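PDB 6B7K: endo-alpha-(1->5)-L-arabinanase from Bacillus licheniformis, which probably cleaves internal (1->5)-alpha-arabinofuranosidic linkages in arabinans, as a calcium-binding glycoside hydrolase of family 43. Local coordinates for residues Leu291-Asp294 / Trp298-Tyr301; Arg53-Ala58 / Ser284-Asn289; Asp210-Cys213 / Thr219-Ile222; Tyr34-Gly39 / Gly119-Asp124. One frame throughout, in Å; residues are numbered along the deposited sequence.

Contact 1 (Leu291-Asp294 / Trp298-Tyr301); sequences LYWD and WPTY
Y292 and T300 form an antiparallel hydrogen-bonded pair in the beta hairpin that joins strand 284-293 to strand 299-300, at the outer edge of the last blade of the five-bladed propeller. Each serves the other as both donor and acceptor. Y292 N reaches T300 O at 2.8 Å, and in return T300 N meets Y292 O at 2.8 Å. Nearer the turn, D294 N is satisfied by W298 O at 3.0 Å. The D294 side chain has CG between the backbone N and the carbonyl carbon (chi1 58°), which brings OD1 to W298 N at 2.7 Å. This amide meets the oxygen from above the carboxylate plane, 40° out of it. OD1 also accepts from Q296 N, closing an Asx turn, so one oxygen grips two backbone donors of the turn. P299 has no amide hydrogen to offer; as the non-hydrogen-bonded partner of W293 it packs its ring obliquely against the indole. The indole is also edge-to-face with Y204, while its NE1 donates to N268 O. Alongside the proline, pointing the same way, L291 puts CD2 4.0 Å from P299 CB.

Contact 2 (Arg53-Ala58 / Ser284-Asn289); sequences RNWSAA and SKLLIN
W55 joins the first and last blades of the five-bladed beta-propeller, where strand 54-61 faces strand 284-293. The two backbones stay far apart, with W55 CA 9.3 Å from L286 CA, and no hydrogen bond spans them; the junction is made by side chains alone. Its tight part is small and buried. L286 sends CD2 over one face of the indole, 3.7 Å from the centroid of the five-membered ring and 22° off its normal, which is the geometry of a CH-pi contact. The leucine gets there with CG anti to the backbone N (chi1 177°), its side chain crossing the tryptophan at about a right angle. I288 approaches from the opposite direction to W55 and sets its CD1 obliquely against the benzo part of the ring. T35, W33 and I47 pack against the indole from its own sheet, and W13 touches I288. Away from these three side chains the contact quickly loosens: N54 and A57 are exposed to solvent, and neither meets strand 284-293. Within R53-A58 the bridge therefore rests on one ring, whose CZ2 lies 3.5 Å from I288 CD1.

Contact 3 (Asp210-Cys213 / Thr219-Ile222); sequences DSCC and TYKI
The loop between strands 202-209 and 221-227, in the fourth blade of the propeller, folds back on the start of the second strand beside the predicted catalytic centre. Y220 is the one buried residue among those that touch, and C212 covers part of its ring. C212 CB sits over one face, 3.5 Å from the ring centroid and 19° off the normal, as in a CH-pi contact. The sulfur stands farther away: SG lies 5.0 Å from the same centroid, at an oblique sulfur-aromatic angle. Along the same pair of segments, K221 and D210 form a salt bridge, NZ to OD2 at 3.0 Å. The ammonium meets that oxygen on its anti side, 27° out of the carboxylate plane, and the lysine chain bends at its last torsion (chi4 62°) to bring NZ there. D210 OD1 has a further, weak ion pair with R184. S211 N makes a weak hydrogen bond to T219 OG1 at 3.4 Å. At the ring's far end Y220 OH is weakly hydrogen-bonded to OE2 of E192, the predicted proton donor. This geometry is consistent with a tyrosine positioned beside the predicted acid, in the central active site of a GH43 beta-propeller.

Contact 4 (Tyr34-Gly39 / Gly119-Asp124); sequences YTFGTG and GQWRDD
F36 and W121 meet between the first and second blades of the five-bladed beta-propeller, one on strand 32-38 and the other just before strand 122-130. Their side chains come from opposite directions and meet through F36 CZ and the benzo part of the indole. The rings approach obliquely, with planes at 81°, and the centroid of the phenyl ring lies 5.8 Å from that of the indole six-membered ring. The closest approach is F36 CZ to W121 CZ2 at 3.7 Å; CE2 of F36 is only slightly farther from CZ2 of W121, at 3.9 Å. Both residues place CG anti to their own carbonyl carbon (chi1 -71° for F36 and -69° for W121), extending each ring toward the other blade. I85 and L94, from strands of the second blade, touch both rings, and P83 adds to the F36 side. Two residues beyond F36, T38 OG1 is hydrogen-bonded to OD2 of D23, the predicted proton acceptor. Within the other segment, exposed R122 forms a salt bridge, its NH1 lying 3.0 Å from D124 OD2 and meeting it on the syn side.

In the fold
Contacts 2 and 4 are seams on the two sides of the first blade, toward the last and second blades respectively. Their centres lie 16 Å apart and T35 connects them, its OG1 3.7 Å from L286 CD2. Contact 1 closes the outer edge of the last blade, one of the two that contact 2 joins; Y301 CE1 packs on N289 CB at 3.6 Å. Contact 3 lies in the neighbouring blade, its nearest atoms about 4 Å from contact 1 without touching. It lies beside the predicted catalytic site: the Y220 side chain is about 3 Å from that of E192, the predicted proton donor. The side chains of Y220 and F36 are each about 9 Å from a bound calcium ion.

Contact 1 (Leu291-Asp294 / Trp298-Tyr301)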
loop_
_atom_site.group_PDB
_atom_site.type_symbol
_atom_site.label_atom_id
_atom_site.label_comp_id
_atom_site.label_asym_id
_atom_site.label_seq_id
_atom_site.Cartn_x
_atom_site.Cartn_y
_atom_site.Cartn_z
ATOM N N LEU A 291 9.631 8.935 -9.783
ATOM C CA LEU A 291 8.901 10.037 -9.171
ATOM C C LEU A 291 9.826 11.231 -8.977
ATOM O O LEU A 291 10.929 11.090 -8.439
ATOM C CB LEU A 291 8.300 9.613 -7.832
ATOM C CG LEU A 291 7.223 10.561 -7.300
ATOM C CD1 LEU A 291 6.038 10.587 -8.251
ATOM C CD2 LEU A 291 6.785 10.169 -5.903
ATOM N N TYR A 292 9.375 12.402 -9.411
ATOM C CA TYR A 292 10.128 13.640 -9.273
ATOM C C TYR A 292 9.364 14.603 -8.375
ATOM O O TYR A 292 8.276 14.299 -7.877
ATOM C CB TYR A 292 10.409 14.262 -10.642
ATOM C CG TYR A 292 11.111 13.314 -11.579
ATOM C CD1 TYR A 292 12.489 13.148 -11.526
ATOM C CD2 TYR A 292 10.395 12.569 -12.506
ATOM C CE1 TYR A 292 13.136 12.275 -12.376
ATOM C CE2 TYR A 292 11.031 11.693 -13.360
ATOM C CZ TYR A 292 12.401 11.549 -13.292
ATOM O OH TYR A 292 13.031 10.673 -14.144
ATOM N N TRP A 293 9.954 15.776 -8.159
ATOM C CA TRP A 293 9.394 16.769 -7.255
ATOM C C TRP A 293 9.607 18.152 -7.854
ATOM O O TRP A 293 10.720 18.483 -8.276
ATOM C CB TRP A 293 10.033 16.664 -5.863
ATOM C CG TRP A 293 10.149 15.240 -5.370
ATOM C CD1 TRP A 293 11.095 14.324 -5.730
ATOM C CD2 TRP A 293 9.287 14.574 -4.435
ATOM N NE1 TRP A 293 10.876 13.134 -5.082
ATOM C CE2 TRP A 293 9.772 13.260 -4.281
ATOM C CE3 TRP A 293 8.153 14.962 -3.714
ATOM C CZ2 TRP A 293 9.168 12.334 -3.433
ATOM C CZ3 TRP A 293 7.556 14.040 -2.870
ATOM C CH2 TRP A 293 8.062 12.741 -2.739
ATOM N N ASP A 294 8.541 18.953 -7.897
ATOM C CA ASP A 294 8.593 20.243 -8.579
ATOM C C ASP A 294 9.347 21.282 -7.757
ATOM O O ASP A 294 10.060 20.937 -6.809
ATOM C CB ASP A 294 7.178 20.736 -8.908
ATOM C CG ASP A 294 6.288 20.871 -7.678
ATOM O OD1 ASP A 294 6.802 20.851 -6.539
ATOM O OD2 ASP A 294 5.056 20.996 -7.856
ATOM N N TRP A 298 6.461 19.205 -4.394
ATOM C CA TRP A 298 5.323 18.317 -4.578
ATOM C C TRP A 298 5.672 17.183 -5.541
ATOM O O TRP A 298 6.459 17.368 -6.471
ATOM C CB TRP A 298 4.123 19.091 -5.111
ATOM C CG TRP A 298 3.584 20.100 -4.149
ATOM C CD1 TRP A 298 3.882 21.429 -4.105
ATOM C CD2 TRP A 298 2.651 19.862 -3.088
ATOM N NE1 TRP A 298 3.192 22.036 -3.085
ATOM C CE2 TRP A 298 2.428 21.095 -2.446
ATOM C CE3 TRP A 298 1.979 18.727 -2.621
ATOM C CZ2 TRP A 298 1.561 21.226 -1.361
ATOM C CZ3 TRP A 298 1.121 18.860 -1.544
ATOM C CH2 TRP A 298 0.919 20.098 -0.927
ATOM N N PRO A 299 5.089 16.002 -5.343
ATOM C CA PRO A 299 5.417 14.862 -6.212
ATOM C C PRO A 299 4.798 15.025 -7.593
ATOM O O PRO A 299 3.609 15.325 -7.723
ATOM C CB PRO A 299 4.819 13.658 -5.469
ATOM C CG PRO A 299 4.414 14.171 -4.112
ATOM C CD PRO A 299 4.153 15.628 -4.273
ATOM N N THR A 300 5.618 14.834 -8.626
ATOM C CA THR A 300 5.160 14.826 -10.007
ATOM C C THR A 300 5.868 13.704 -10.753
ATOM O O THR A 300 6.874 13.157 -10.291
ATOM C CB THR A 300 5.419 16.166 -10.718
ATOM O OG1 THR A 300 6.830 16.400 -10.806
ATOM C CG2 THR A 300 4.760 17.324 -9.977
ATOM N N TYR A 301 5.336 13.369 -11.924
ATOM C CA TYR A 301 5.923 12.334 -12.769
ATOM C C TYR A 301 7.080 12.882 -13.599
ATOM O O TYR A 301 7.070 14.045 -14.004
ATOM C CB TYR A 301 4.861 11.730 -13.690
ATOM C CG TYR A 301 3.994 10.678 -13.035
ATOM C CD1 TYR A 301 4.533 9.765 -12.139
ATOM C CD2 TYR A 301 2.635 10.594 -13.318
ATOM C CE1 TYR A 301 3.746 8.799 -11.544
ATOM C CE2 TYR A 301 1.841 9.632 -12.725
ATOM C CZ TYR A 301 2.402 8.738 -11.838
ATOM O OH TYR A 301 1.614 7.778 -11.247
#

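Contact 2 (Arg53-Ala58 / Ser284-Asn289)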
loop_
_atom_site.group_PDB
_atom_site.type_symbol
_atom_site.label_atom_id
_atom_site.label_comp_id
_atom_site.label_asym_id
_atom_site.label_seq_id
_atom_site.Cartn_x
_atom_site.Cartn_y
_atom_site.Cartn_z
ATOM N N ARG A 53 12.054 -3.850 -16.128
ATOM C CA ARG A 53 11.084 -3.868 -17.213
ATOM C C ARG A 53 10.525 -5.250 -17.510
ATOM O O ARG A 53 9.375 -5.353 -17.940
ATOM C CB ARG A 53 11.709 -3.301 -18.494
ATOM N N ASN A 54 11.302 -6.308 -17.297
ATOM C CA ASN A 54 10.859 -7.680 -17.524
ATOM C C ASN A 54 10.655 -8.366 -16.180
ATOM O O ASN A 54 11.603 -8.506 -15.402
ATOM C CB ASN A 54 11.874 -8.452 -18.367
ATOM C CG ASN A 54 11.656 -8.269 -19.856
ATOM O OD1 ASN A 54 10.941 -9.047 -20.490
ATOM N ND2 ASN A 54 12.275 -7.241 -20.423
ATOM N N TRP A 55 9.427 -8.805 -15.918
ATOM C CA TRP A 55 9.077 -9.422 -14.648
ATOM C C TRP A 55 8.713 -10.887 -14.847
ATOM O O TRP A 55 8.160 -11.279 -15.878
ATOM C CB TRP A 55 7.920 -8.672 -13.979
ATOM C CG TRP A 55 8.288 -7.270 -13.578
ATOM C CD1 TRP A 55 8.264 -6.160 -14.368
ATOM C CD2 TRP A 55 8.747 -6.834 -12.291
ATOM N NE1 TRP A 55 8.676 -5.059 -13.657
ATOM C CE2 TRP A 55 8.981 -5.447 -12.379
ATOM C CE3 TRP A 55 8.983 -7.480 -11.074
ATOM C CZ2 TRP A 55 9.435 -4.696 -11.298
ATOM C CZ3 TRP A 55 9.438 -6.733 -10.003
ATOM C CH2 TRP A 55 9.656 -5.355 -10.122
ATOM N N SER A 56 9.039 -11.695 -13.840
ATOM C CA SER A 56 8.768 -13.124 -13.865
ATOM C C SER A 56 8.235 -13.543 -12.504
ATOM O O SER A 56 8.458 -12.871 -11.494
ATOM C CB SER A 56 10.020 -13.934 -14.222
ATOM O OG SER A 56 10.998 -13.811 -13.204
ATOM N N ALA A 57 7.528 -14.670 -12.486
ATOM C CA ALA A 57 6.903 -15.138 -11.258
ATOM C C ALA A 57 7.956 -15.547 -10.236
ATOM O O ALA A 57 9.068 -15.951 -10.580
ATOM C CB ALA A 57 5.968 -16.313 -11.548
ATOM N N ALA A 58 7.595 -15.422 -8.966
ATOM C CA ALA A 58 8.444 -15.764 -7.838
ATOM C C ALA A 58 7.620 -16.540 -6.826
ATOM O O ALA A 58 6.385 -16.481 -6.847
ATOM C CB ALA A 58 9.035 -14.503 -7.192
ATOM N N SER A 284 -5.329 -6.061 -14.338
ATOM C CA SER A 284 -4.428 -5.105 -13.706
ATOM C C SER A 284 -2.973 -5.492 -13.944
ATOM O O SER A 284 -2.560 -6.617 -13.645
ATOM C CB SER A 284 -4.714 -5.022 -12.207
ATOM O OG SER A 284 -4.624 -6.298 -11.602
ATOM N N LYS A 285 -2.198 -4.553 -14.477
ATOM C CA LYS A 285 -0.780 -4.733 -14.745
ATOM C C LYS A 285 0.041 -3.887 -13.777
ATOM O O LYS A 285 -0.492 -3.129 -12.961
ATOM C CB LYS A 285 -0.457 -4.371 -16.196
ATOM C CG LYS A 285 -1.345 -5.052 -17.220
ATOM C CD LYS A 285 -1.145 -6.552 -17.203
ATOM C CE LYS A 285 -1.900 -7.212 -18.338
ATOM N NZ LYS A 285 -1.571 -8.659 -18.446
ATOM N N LEU A 286 1.359 -4.021 -13.877
ATOM C CA LEU A 286 2.294 -3.272 -13.051
ATOM C C LEU A 286 2.772 -2.040 -13.808
ATOM O O LEU A 286 3.233 -2.146 -14.949
ATOM C CB LEU A 286 3.484 -4.145 -12.650
ATOM C CG LEU A 286 4.588 -3.467 -11.835
ATOM C CD1 LEU A 286 4.029 -2.925 -10.530
ATOM C CD2 LEU A 286 5.734 -4.434 -11.578
ATOM N N LEU A 287 2.655 -0.876 -13.175
ATOM C CA LEU A 287 3.124 0.383 -13.738
ATOM C C LEU A 287 4.102 1.016 -12.762
ATOM O O LEU A 287 3.765 1.237 -11.593
ATOM C CB LEU A 287 1.960 1.333 -14.029
ATOM C CG LEU A 287 1.175 1.052 -15.310
ATOM C CD1 LEU A 287 0.256 2.217 -15.631
ATOM C CD2 LEU A 287 2.127 0.779 -16.466
ATOM N N ILE A 288 5.309 1.303 -13.240
ATOM C CA ILE A 288 6.374 1.865 -12.421
ATOM C C ILE A 288 6.838 3.163 -13.058
ATOM O O ILE A 288 7.069 3.220 -14.272
ATOM C CB ILE A 288 7.547 0.882 -12.264
ATOM C CG1 ILE A 288 7.040 -0.476 -11.783
ATOM C CG2 ILE A 288 8.571 1.435 -11.293
ATOM C CD1 ILE A 288 8.112 -1.517 -11.697
ATOM N N ASN A 289 6.973 4.204 -12.242
ATOM C CA ASN A 289 7.421 5.508 -12.700
ATOM C C ASN A 289 8.530 6.015 -11.795
ATOM O O ASN A 289 8.531 5.760 -10.589
ATOM C CB ASN A 289 6.277 6.530 -12.711
ATOM C CG ASN A 289 5.344 6.345 -13.881
ATOM O OD1 ASN A 289 5.428 7.069 -14.873
ATOM N ND2 ASN A 289 4.449 5.372 -13.776
#

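Contact 3 (Asp210-Cys213 / Thr219-Ile222)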
loop_
_atom_site.group_PDB
_atom_site.type_symbol
_atom_site.label_atom_id
_atom_site.label_comp_id
_atom_site.label_asym_id
_atom_site.label_seq_id
_atom_site.Cartn_x
_atom_site.Cartn_y
_atom_site.Cartn_z
ATOM N N ASP A 210 -11.705 6.450 -4.709
ATOM C CA ASP A 210 -12.828 5.852 -5.428
ATOM C C ASP A 210 -12.678 4.341 -5.624
ATOM O O ASP A 210 -11.968 3.679 -4.860
ATOM C CB ASP A 210 -13.030 6.569 -6.768
ATOM C CG ASP A 210 -13.121 8.081 -6.621
ATOM O OD1 ASP A 210 -13.838 8.553 -5.712
ATOM O OD2 ASP A 210 -12.472 8.800 -7.415
ATOM N N SER A 211 -13.349 3.788 -6.636
ATOM C CA SER A 211 -13.593 2.350 -6.732
ATOM C C SER A 211 -12.490 1.637 -7.508
ATOM O O SER A 211 -11.977 2.154 -8.502
ATOM C CB SER A 211 -14.949 2.096 -7.397
ATOM O OG SER A 211 -15.307 0.728 -7.338
ATOM N N CYS A 212 -12.155 0.420 -7.072
ATOM C CA CYS A 212 -10.921 -0.224 -7.510
ATOM C C CYS A 212 -11.097 -1.476 -8.357
ATOM O O CYS A 212 -10.242 -1.744 -9.201
ATOM C CB CYS A 212 -10.056 -0.586 -6.297
ATOM S SG CYS A 212 -10.899 -1.525 -5.012
ATOM N N CYS A 213 -12.159 -2.260 -8.169
ATOM C CA CYS A 213 -12.214 -3.598 -8.751
ATOM C C CYS A 213 -13.157 -3.701 -9.946
ATOM O O CYS A 213 -13.661 -4.788 -10.244
ATOM C CB CYS A 213 -12.601 -4.618 -7.683
ATOM S SG CYS A 213 -11.203 -5.508 -6.973
ATOM N N THR A 219 -13.152 3.484 -11.400
ATOM C CA THR A 219 -12.761 4.863 -11.107
ATOM C C THR A 219 -11.736 4.825 -9.985
ATOM O O THR A 219 -12.091 4.740 -8.811
ATOM C CB THR A 219 -13.970 5.700 -10.709
ATOM O OG1 THR A 219 -14.533 5.175 -9.500
ATOM C CG2 THR A 219 -15.036 5.674 -11.803
ATOM N N TYR A 220 -10.462 4.844 -10.341
ATOM C CA TYR A 220 -9.400 4.762 -9.355
ATOM C C TYR A 220 -8.415 5.886 -9.626
ATOM O O TYR A 220 -7.954 6.053 -10.761
ATOM C CB TYR A 220 -8.708 3.389 -9.413
ATOM C CG TYR A 220 -8.349 2.755 -8.074
ATOM C CD1 TYR A 220 -8.949 3.173 -6.894
ATOM C CD2 TYR A 220 -7.406 1.729 -7.999
ATOM C CE1 TYR A 220 -8.621 2.590 -5.676
ATOM C CE2 TYR A 220 -7.070 1.144 -6.786
ATOM C CZ TYR A 220 -7.677 1.579 -5.632
ATOM O OH TYR A 220 -7.343 0.989 -4.436
ATOM N N LYS A 221 -8.081 6.646 -8.588
ATOM C CA LYS A 221 -7.195 7.789 -8.721
ATOM C C LYS A 221 -6.112 7.718 -7.656
ATOM O O LYS A 221 -6.193 6.937 -6.707
ATOM C CB LYS A 221 -7.971 9.106 -8.618
ATOM C CG LYS A 221 -8.982 9.305 -9.726
ATOM C CD LYS A 221 -9.910 10.451 -9.378
ATOM C CE LYS A 221 -11.062 10.530 -10.356
ATOM N NZ LYS A 221 -11.888 9.295 -10.304
ATOM N N ILE A 222 -5.085 8.544 -7.833
ATOM C CA ILE A 222 -3.976 8.658 -6.892
ATOM C C ILE A 222 -3.866 10.119 -6.485
ATOM O O ILE A 222 -3.666 10.992 -7.340
ATOM C CB ILE A 222 -2.654 8.158 -7.496
ATOM C CG1 ILE A 222 -2.733 6.658 -7.788
ATOM C CG2 ILE A 222 -1.493 8.467 -6.563
ATOM C CD1 ILE A 222 -1.510 6.112 -8.482
#

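Contact 4 (Tyr34-Gly39 / Gly119-Asp124)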
loop_
_atom_site.group_PDB
_atom_site.type_symbol
_atom_site.label_atom_id
_atom_site.label_comp_id
_atom_site.label_asym_id
_atom_site.label_seq_id
_atom_site.Cartn_x
_atom_site.Cartn_y
_atom_site.Cartn_z
ATOM N N TYR A 34 11.811 -6.588 -6.464
ATOM C CA TYR A 34 10.750 -7.463 -5.978
ATOM C C TYR A 34 9.488 -6.640 -5.787
ATOM O O TYR A 34 9.493 -5.653 -5.043
ATOM C CB TYR A 34 11.140 -8.154 -4.666
ATOM C CG TYR A 34 12.238 -9.183 -4.804
ATOM C CD1 TYR A 34 11.961 -10.462 -5.271
ATOM C CD2 TYR A 34 13.549 -8.880 -4.459
ATOM C CE1 TYR A 34 12.961 -11.408 -5.399
ATOM C CE2 TYR A 34 14.556 -9.820 -4.581
ATOM C CZ TYR A 34 14.258 -11.082 -5.052
ATOM O OH TYR A 34 15.260 -12.019 -5.176
ATOM N N THR A 35 8.414 -7.041 -6.458
ATOM C CA THR A 35 7.100 -6.447 -6.267
ATOM C C THR A 35 6.228 -7.439 -5.507
ATOM O O THR A 35 5.958 -8.539 -5.998
ATOM C CB THR A 35 6.449 -6.078 -7.598
ATOM O OG1 THR A 35 7.207 -5.046 -8.241
ATOM C CG2 THR A 35 5.030 -5.579 -7.371
ATOM N N PHE A 36 5.818 -7.057 -4.301
ATOM C CA PHE A 36 4.858 -7.829 -3.526
ATOM C C PHE A 36 3.453 -7.338 -3.849
ATOM O O PHE A 36 3.212 -6.128 -3.912
ATOM C CB PHE A 36 5.138 -7.698 -2.027
ATOM C CG PHE A 36 6.377 -8.423 -1.570
ATOM C CD1 PHE A 36 7.637 -7.922 -1.853
ATOM C CD2 PHE A 36 6.280 -9.596 -0.841
ATOM C CE1 PHE A 36 8.777 -8.583 -1.428
ATOM C CE2 PHE A 36 7.415 -10.264 -0.413
ATOM C CZ PHE A 36 8.664 -9.756 -0.706
ATOM N N GLY A 37 2.529 -8.276 -4.059
ATOM C CA GLY A 37 1.177 -7.925 -4.437
ATOM C C GLY A 37 0.169 -8.858 -3.801
ATOM O O GLY A 37 0.523 -9.837 -3.141
ATOM N N THR A 38 -1.104 -8.518 -3.997
ATOM C CA THR A 38 -2.192 -9.381 -3.557
ATOM C C THR A 38 -2.055 -10.751 -4.206
ATOM O O THR A 38 -1.790 -10.859 -5.406
ATOM C CB THR A 38 -3.540 -8.751 -3.908
ATOM O OG1 THR A 38 -3.710 -7.543 -3.156
ATOM C CG2 THR A 38 -4.682 -9.702 -3.589
ATOM N N GLY A 39 -2.228 -11.798 -3.404
ATOM C CA GLY A 39 -1.932 -13.136 -3.878
ATOM C C GLY A 39 -2.825 -13.552 -5.031
ATOM O O GLY A 39 -3.992 -13.166 -5.124
ATOM N N GLY A 119 13.609 -16.785 0.861
ATOM C CA GLY A 119 12.261 -17.312 0.796
ATOM C C GLY A 119 11.699 -17.805 2.108
ATOM O O GLY A 119 10.610 -18.385 2.120
ATOM N N GLN A 120 12.406 -17.590 3.214
ATOM C CA GLN A 120 12.006 -18.064 4.534
ATOM C C GLN A 120 11.504 -16.872 5.336
ATOM O O GLN A 120 12.279 -15.964 5.656
ATOM C CB GLN A 120 13.175 -18.752 5.234
ATOM C CG GLN A 120 12.959 -19.042 6.711
ATOM C CD GLN A 120 14.161 -19.723 7.345
ATOM O OE1 GLN A 120 15.184 -19.935 6.692
ATOM N NE2 GLN A 120 14.042 -20.072 8.622
ATOM N N TRP A 121 10.214 -16.878 5.663
ATOM C CA TRP A 121 9.566 -15.763 6.339
ATOM C C TRP A 121 9.076 -16.202 7.710
ATOM O O TRP A 121 8.469 -17.269 7.845
ATOM C CB TRP A 121 8.407 -15.220 5.500
ATOM C CG TRP A 121 8.869 -14.531 4.257
ATOM C CD1 TRP A 121 9.149 -15.110 3.054
ATOM C CD2 TRP A 121 9.121 -13.129 4.095
ATOM N NE1 TRP A 121 9.555 -14.157 2.152
ATOM C CE2 TRP A 121 9.548 -12.932 2.767
ATOM C CE3 TRP A 121 9.026 -12.022 4.944
ATOM C CZ2 TRP A 121 9.877 -11.674 2.266
ATOM C CZ3 TRP A 121 9.353 -10.774 4.445
ATOM C CH2 TRP A 121 9.771 -10.609 3.119
ATOM N N ARG A 122 9.343 -15.376 8.719
ATOM C CA ARG A 122 8.920 -15.639 10.087
ATOM C C ARG A 122 7.543 -15.035 10.339
ATOM O O ARG A 122 7.223 -13.957 9.832
ATOM C CB ARG A 122 9.938 -15.065 11.075
ATOM C CG ARG A 122 9.530 -15.166 12.533
ATOM C CD ARG A 122 9.900 -13.901 13.282
ATOM N NE ARG A 122 11.345 -13.727 13.380
ATOM C CZ ARG A 122 11.939 -12.608 13.782
ATOM N NH1 ARG A 122 11.213 -11.551 14.115
ATOM N NH2 ARG A 122 13.260 -12.546 13.844
ATOM N N ASP A 123 6.729 -15.739 11.126
ATOM C CA ASP A 123 5.371 -15.301 11.443
ATOM C C ASP A 123 5.413 -14.397 12.671
ATOM O O ASP A 123 5.605 -14.872 13.796
ATOM C CB ASP A 123 4.462 -16.502 11.683
ATOM C CG ASP A 123 3.020 -16.100 11.933
ATOM O OD1 ASP A 123 2.654 -14.948 11.612
ATOM O OD2 ASP A 123 2.253 -16.935 12.456
ATOM N N ASP A 124 5.211 -13.098 12.462
ATOM C CA ASP A 124 5.320 -12.120 13.536
ATOM C C ASP A 124 3.980 -11.755 14.164
ATOM O O ASP A 124 3.945 -10.909 15.062
ATOM C CB ASP A 124 6.027 -10.860 13.026
ATOM C CG ASP A 124 7.466 -11.130 12.614
ATOM O OD1 ASP A 124 7.676 -11.773 11.565
ATOM O OD2 ASP A 124 8.388 -10.715 13.342
#